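Local structure of p800 reaction center core protein (Heliobacterium modesticaldum, 5V8K) at residues R307-E312 with F402-P407; K415-G420 with C433-V438. The protein forms the homodimeric core of the heliobacterial photosynthetic reaction center, binding bacteriochlorophylls and a [4Fe-4S] cluster that probably takes part in light-driven electron transfer. All blocks are in the same frame, centred on the assembly; numbering follows the deposited sequence.

Interaction 1. Residues R307-E312 with F402-P407. With DGG (1-[glycerolylphosphonyl]-2-[8-(2-hexyl-cyclopropyl)-octanal-1-yl]-3-[hexadecanal-1-yl]-glycerol), chain B.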
# COMPACT_ATOMS: atom_id res chain seq x y z
N ARG A 307 36.75 -5.78 -10.83
CA ARG A 307 35.81 -4.85 -10.22
C ARG A 307 34.90 -5.54 -9.23
O ARG A 307 34.51 -4.94 -8.22
CB ARG A 307 34.98 -4.15 -11.31
CG ARG A 307 35.76 -3.14 -12.09
CD ARG A 307 35.07 -2.78 -13.39
NE ARG A 307 35.72 -1.63 -14.00
CZ ARG A 307 35.46 -1.18 -15.22
NH1 ARG A 307 34.55 -1.78 -15.97
NH2 ARG A 307 36.12 -0.12 -15.68
N CYS A 308 34.52 -6.79 -9.51
CA CYS A 308 33.66 -7.53 -8.59
C CYS A 308 34.36 -7.88 -7.28
O CYS A 308 33.70 -8.42 -6.37
CB CYS A 308 33.16 -8.82 -9.23
SG CYS A 308 32.00 -8.60 -10.58
N TYR A 309 35.66 -7.62 -7.15
CA TYR A 309 36.37 -7.77 -5.89
C TYR A 309 36.91 -6.47 -5.33
O TYR A 309 37.48 -6.48 -4.24
CB TYR A 309 37.54 -8.77 -6.03
CG TYR A 309 37.07 -10.20 -6.17
CD1 TYR A 309 36.81 -10.98 -5.06
CD2 TYR A 309 36.89 -10.77 -7.43
CE1 TYR A 309 36.38 -12.30 -5.18
CE2 TYR A 309 36.46 -12.09 -7.56
CZ TYR A 309 36.20 -12.84 -6.43
OH TYR A 309 35.78 -14.14 -6.56
N ASP A 310 36.77 -5.35 -6.04
CA ASP A 310 37.46 -4.12 -5.64
C ASP A 310 36.47 -3.20 -4.92
O ASP A 310 35.62 -2.59 -5.56
CB ASP A 310 38.07 -3.47 -6.87
CG ASP A 310 38.61 -2.09 -6.60
OD1 ASP A 310 38.38 -1.55 -5.50
OD2 ASP A 310 39.25 -1.53 -7.51
N HIS A 311 36.63 -3.08 -3.60
CA HIS A 311 35.65 -2.35 -2.80
C HIS A 311 35.68 -0.86 -3.06
O HIS A 311 34.64 -0.20 -2.94
CB HIS A 311 35.87 -2.59 -1.31
CG HIS A 311 35.68 -4.01 -0.88
ND1 HIS A 311 34.78 -4.87 -1.48
CD2 HIS A 311 36.27 -4.71 0.11
CE1 HIS A 311 34.85 -6.05 -0.89
NE2 HIS A 311 35.73 -5.97 0.09
N GLU A 312 36.82 -0.30 -3.45
CA GLU A 312 36.80 1.12 -3.76
C GLU A 312 36.08 1.38 -5.08
O GLU A 312 35.34 2.36 -5.20
CB GLU A 312 38.22 1.68 -3.77
CG GLU A 312 38.36 3.01 -2.96
CD GLU A 312 38.04 2.90 -1.42
OE1 GLU A 312 37.96 1.76 -0.87
OE2 GLU A 312 37.87 3.97 -0.76
N PHE A 402 28.03 -6.49 -6.86
CA PHE A 402 27.99 -6.80 -5.44
C PHE A 402 27.58 -8.24 -5.11
O PHE A 402 27.36 -8.55 -3.93
CB PHE A 402 27.02 -5.85 -4.72
CG PHE A 402 27.52 -4.44 -4.53
CD1 PHE A 402 28.00 -3.69 -5.60
CD2 PHE A 402 27.43 -3.83 -3.29
CE1 PHE A 402 28.42 -2.39 -5.42
CE2 PHE A 402 27.84 -2.53 -3.11
CZ PHE A 402 28.33 -1.80 -4.18
N SER A 403 27.44 -9.12 -6.09
CA SER A 403 26.76 -10.39 -5.84
C SER A 403 27.70 -11.50 -5.40
O SER A 403 27.23 -12.54 -4.93
CB SER A 403 25.98 -10.81 -7.09
OG SER A 403 24.80 -10.01 -7.20
N LYS A 404 29.01 -11.29 -5.46
CA LYS A 404 29.98 -12.22 -4.91
C LYS A 404 30.58 -11.68 -3.61
O LYS A 404 30.49 -12.32 -2.56
CB LYS A 404 31.06 -12.48 -5.95
CG LYS A 404 32.17 -13.40 -5.48
CD LYS A 404 31.69 -14.81 -5.38
CE LYS A 404 32.89 -15.77 -5.39
NZ LYS A 404 32.41 -17.16 -5.39
N VAL A 405 31.23 -10.51 -3.67
CA VAL A 405 31.70 -9.84 -2.47
C VAL A 405 31.32 -8.37 -2.56
O VAL A 405 31.02 -7.84 -3.63
CB VAL A 405 33.22 -10.01 -2.24
CG1 VAL A 405 33.60 -11.47 -2.12
CG2 VAL A 405 34.01 -9.38 -3.36
N SER A 406 31.24 -7.75 -1.40
CA SER A 406 30.91 -6.34 -1.30
C SER A 406 31.58 -5.78 -0.07
O SER A 406 32.13 -6.54 0.76
CB SER A 406 29.39 -6.13 -1.22
OG SER A 406 28.92 -6.52 0.05
N PRO A 407 31.60 -4.46 0.10
CA PRO A 407 32.15 -3.91 1.34
C PRO A 407 31.42 -4.45 2.56
O PRO A 407 32.04 -4.60 3.62
CB PRO A 407 31.97 -2.40 1.17
CG PRO A 407 31.79 -2.19 -0.30
CD PRO A 407 31.20 -3.41 -0.86
C16 DGG B . 16.47 1.31 -20.06
C15 DGG B . 17.22 2.38 -20.79
C14 DGG B . 18.48 1.79 -21.37
C13 DGG B . 19.70 2.64 -21.10
C12 DGG B . 20.10 3.37 -22.36
C11 DGG B . 21.56 3.20 -22.67
C10 DGG B . 22.37 3.08 -21.41
C9 DGG B . 23.85 2.97 -21.71
C8 DGG B . 24.68 2.91 -20.44
C7 DGG B . 26.13 2.53 -20.71
C6 DGG B . 26.30 1.06 -21.07
C5 DGG B . 26.22 0.14 -19.88
C4 DGG B . 26.61 -1.29 -20.21
C3 DGG B . 27.89 -1.41 -21.02
C2 DGG B . 28.30 -2.87 -21.21
C1 DGG B . 29.71 -3.02 -21.73
O1 DGG B . 30.41 -2.07 -21.90
O17 DGG B . 30.29 -4.33 -22.01
C17 DGG B . 31.55 -4.80 -21.53
C19 DGG B . 31.51 -6.29 -21.17
O19 DGG B . 31.26 -7.16 -22.28
C21 DGG B . 31.87 -6.84 -23.56
O21 DGG B . 33.07 -6.85 -23.66
C22 DGG B . 31.03 -6.54 -24.79
C23 DGG B . 31.76 -5.74 -25.89
C24 DGG B . 30.95 -4.65 -26.56
C25 DGG B . 30.11 -3.89 -25.54
C26 DGG B . 29.36 -2.74 -26.19
C27 DGG B . 28.41 -2.03 -25.23
C28 DGG B . 27.56 -0.98 -25.94
C29 DGG B . 26.75 -0.14 -24.96
C30 DGG B . 26.10 1.07 -25.60
C31 DGG B . 25.70 2.06 -24.52
C18 DGG B . 32.81 -6.70 -20.48
P DGG B . 34.52 -5.27 -19.03
OP1 DGG B . 35.54 -5.63 -20.03
OP2 DGG B . 33.07 -5.73 -19.48
OP3 DGG B . 34.62 -5.76 -17.64
OP4 DGG B . 34.29 -3.70 -19.14
C40 DGG B . 35.17 -2.88 -19.89
C41 DGG B . 35.24 -1.49 -19.25
O42 DGG B . 33.96 -0.89 -19.28
C43 DGG B . 36.20 -0.59 -19.99
O44 DGG B . 36.10 0.74 -19.48
O HOH W 1 30.88 -9.25 -6.41

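Interaction 2. Residues K415-G420 with C433-V438. With SF4 (iron/sulfur cluster), chain C.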
# COMPACT_ATOMS: atom_id res chain seq x y z
N LYS A 415 33.59 -14.60 3.66
CA LYS A 415 34.45 -14.81 2.50
C LYS A 415 33.75 -14.36 1.21
O LYS A 415 34.34 -13.66 0.38
CB LYS A 415 34.83 -16.28 2.44
CG LYS A 415 35.95 -16.62 1.47
CD LYS A 415 35.41 -16.97 0.07
CE LYS A 415 36.19 -18.13 -0.53
NZ LYS A 415 37.61 -17.79 -0.86
N ALA A 416 32.48 -14.74 1.04
CA ALA A 416 31.75 -14.46 -0.19
C ALA A 416 30.30 -14.90 -0.00
O ALA A 416 30.02 -15.85 0.73
CB ALA A 416 32.40 -15.19 -1.37
N LYS A 417 29.39 -14.21 -0.68
CA LYS A 417 28.01 -14.68 -0.77
C LYS A 417 28.02 -16.06 -1.44
O LYS A 417 28.73 -16.28 -2.40
CB LYS A 417 27.19 -13.68 -1.55
CG LYS A 417 27.07 -12.35 -0.83
CD LYS A 417 26.41 -11.30 -1.69
CE LYS A 417 26.48 -9.93 -1.04
NZ LYS A 417 25.74 -8.88 -1.78
N ARG A 418 27.28 -17.03 -0.88
CA ARG A 418 27.40 -18.41 -1.35
C ARG A 418 26.90 -18.57 -2.79
O ARG A 418 27.58 -19.19 -3.62
CB ARG A 418 26.65 -19.34 -0.40
CG ARG A 418 26.09 -20.64 -1.02
CD ARG A 418 25.12 -21.40 -0.07
NE ARG A 418 24.16 -20.48 0.55
CZ ARG A 418 24.00 -20.30 1.86
NH1 ARG A 418 24.71 -21.01 2.73
NH2 ARG A 418 23.10 -19.43 2.31
N ASP A 419 25.74 -18.01 -3.13
CA ASP A 419 25.19 -18.15 -4.47
C ASP A 419 24.34 -16.93 -4.78
O ASP A 419 24.33 -15.95 -4.04
CB ASP A 419 24.40 -19.46 -4.59
CG ASP A 419 23.26 -19.53 -3.61
OD1 ASP A 419 22.60 -18.51 -3.36
OD2 ASP A 419 23.01 -20.64 -3.08
N GLY A 420 23.60 -17.01 -5.89
CA GLY A 420 22.79 -15.93 -6.37
C GLY A 420 21.35 -15.93 -5.92
O GLY A 420 20.61 -15.01 -6.30
N CYS A 433 18.60 -9.85 5.30
CA CYS A 433 17.75 -10.24 4.19
C CYS A 433 18.08 -9.50 2.91
O CYS A 433 18.25 -8.28 2.90
CB CYS A 433 16.27 -10.01 4.49
SG CYS A 433 15.75 -9.37 6.07
N SER A 434 18.08 -10.26 1.80
CA SER A 434 18.05 -9.76 0.44
C SER A 434 19.33 -9.06 0.00
O SER A 434 19.27 -8.01 -0.64
CB SER A 434 16.86 -8.84 0.23
OG SER A 434 15.68 -9.60 0.19
N ILE A 435 20.47 -9.66 0.32
CA ILE A 435 21.74 -9.28 -0.28
C ILE A 435 22.12 -10.08 -1.53
O ILE A 435 23.08 -9.70 -2.23
CB ILE A 435 22.84 -9.39 0.80
CG1 ILE A 435 22.94 -10.82 1.36
CG2 ILE A 435 22.56 -8.43 1.94
CD1 ILE A 435 24.11 -11.04 2.33
N SER A 436 21.37 -11.13 -1.88
CA SER A 436 21.75 -11.94 -3.03
C SER A 436 21.38 -11.26 -4.35
O SER A 436 20.63 -10.28 -4.42
CB SER A 436 21.07 -13.31 -2.97
OG SER A 436 19.70 -13.17 -3.25
N LEU A 437 21.93 -11.84 -5.42
CA LEU A 437 21.72 -11.37 -6.79
C LEU A 437 20.23 -11.35 -7.15
O LEU A 437 19.71 -10.32 -7.62
CB LEU A 437 22.55 -12.26 -7.74
CG LEU A 437 22.56 -12.18 -9.28
CD1 LEU A 437 21.53 -13.04 -9.80
CD2 LEU A 437 22.24 -10.84 -9.85
N VAL A 438 19.51 -12.45 -6.88
CA VAL A 438 18.10 -12.49 -7.31
C VAL A 438 17.26 -11.51 -6.48
O VAL A 438 16.29 -10.93 -6.97
CB VAL A 438 17.54 -13.93 -7.28
CG1 VAL A 438 17.20 -14.41 -5.85
CG2 VAL A 438 16.35 -14.02 -8.15
FE1 SF4 C . 15.13 -11.37 7.34
FE2 SF4 C . 15.74 -14.03 6.91
FE3 SF4 C . 13.22 -13.36 7.70
FE4 SF4 C . 15.34 -13.08 9.45
S1 SF4 C . 14.54 -15.08 8.49
S2 SF4 C . 13.68 -11.55 9.08
S3 SF4 C . 17.02 -12.45 8.10
S4 SF4 C . 14.22 -12.79 5.74
O HOH W 2 24.56 -13.38 -4.81

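Interaction 1. Residues R307-E312 with F402-P407
The His311 ring lies between two backbone groups. Pro407 CA sits over the centre of one face, a CH-pi contact 4.0 Å from the ring centroid and 11° off the normal, while Tyr309 O stands over the opposite face toward the rim. Ser406 O lies oblique to the ring, 3.2 Å from His311 CE1. Both ring nitrogens have partners beyond the segments, NE2 with Thr410 and ND1 with Gln314, which together fix the rotation of the imidazole. The Arg307 guanidinium meets lipid instead: DGG O42 lies at its edge, in plane, 3.5 Å from NH1. The Tyr309 ring meets Val405 CG2 obliquely at CD1, 3.6 Å away, and this methyl also presses to 3.2 Å from Cys308 O. A bend at chi2 (72°) turns the Lys404 chain so that its CE comes 3.5 Å from Tyr309 OH. No direct hydrogen bond spans the segments; one water accepts from Lys404 N at 2.9 Å and probably donates to Cys308 O. The touching parts run 11° apart in direction, and each leads into a helix: Asp310 is the N-cap of 311-344 and Ser406, whose OG also bonds Glu548 of the second subunit, that of 407-411. The contact thus pairs two capped helix starts, the first following a type I turn, in the helical PsaA/PsaB-type fold.

Interaction 2. Residues K415-G420 with C433-V438
Gly420 and the start of helix 437-447 form the tight part of this contact. Val438 N donates to Gly420 O at 2.8 Å, with an N-H...O angle of 154° and the donor nearly in line with the C=O bond (164°). The same oxygen is 3.4 Å from Val438 CB, and Leu437 CB packs beside the glycine, so a loop carbonyl sits directly on the first turn of the helix. A second close point is made by Lys417, whose chain, extended beyond CG, crosses Ile435 at a slant and carries NZ to Ile435 O at 2.8 Å, tilted 31° from the carbonyl plane. Between these direct bonds the union is looser: a water donates to Asp419 O at 2.7 Å and accepts from Leu437 N at 3.1 Å. Farther out, exposed Arg418 makes a long salt bridge to its neighbour, 3.8 Å from NE to Asp419 OD2, while Asp419 OD1 is held by the backbone N of Glu421 and Phe422. At the far end of 433-438, away from the contact itself, Cys433 SG ligates FE1 of the iron-sulfur cluster, which Cys424 also binds. Two carbonyls, those of Ile435 and Phe402, and the carboxylate of Glu548 from the second subunit surround the buried Lys417 NZ; such a setting probably keeps the amine charged and ties the cluster-bearing loop to the dimer interface.

Overall arrangement
The two contacts have centres about 12 Å apart, follow one another along the chain and join directly: Lys417 N lies 2.9 Å from Lys404 O, a probable backbone hydrogen bond, while Ser403 OG packs on Leu437 CB and Val405 CG1 on Lys415 O. Interaction 1 is partly buried, with exposed Tyr309 at its margin, and relies on ring-to-backbone and apolar contacts; interaction 2 is buried at six of its seven touching residues. Both use a bridging water, but only interaction 2 adds direct hydrogen bonds, two of them. Each includes the start of a helix, the long 311-344 in the first and the short 437-447 in the second. Both reach the same Glu548 of the second subunit, through Ser406 and Lys417 respectively, but interaction 2 alone carries a cluster ligand.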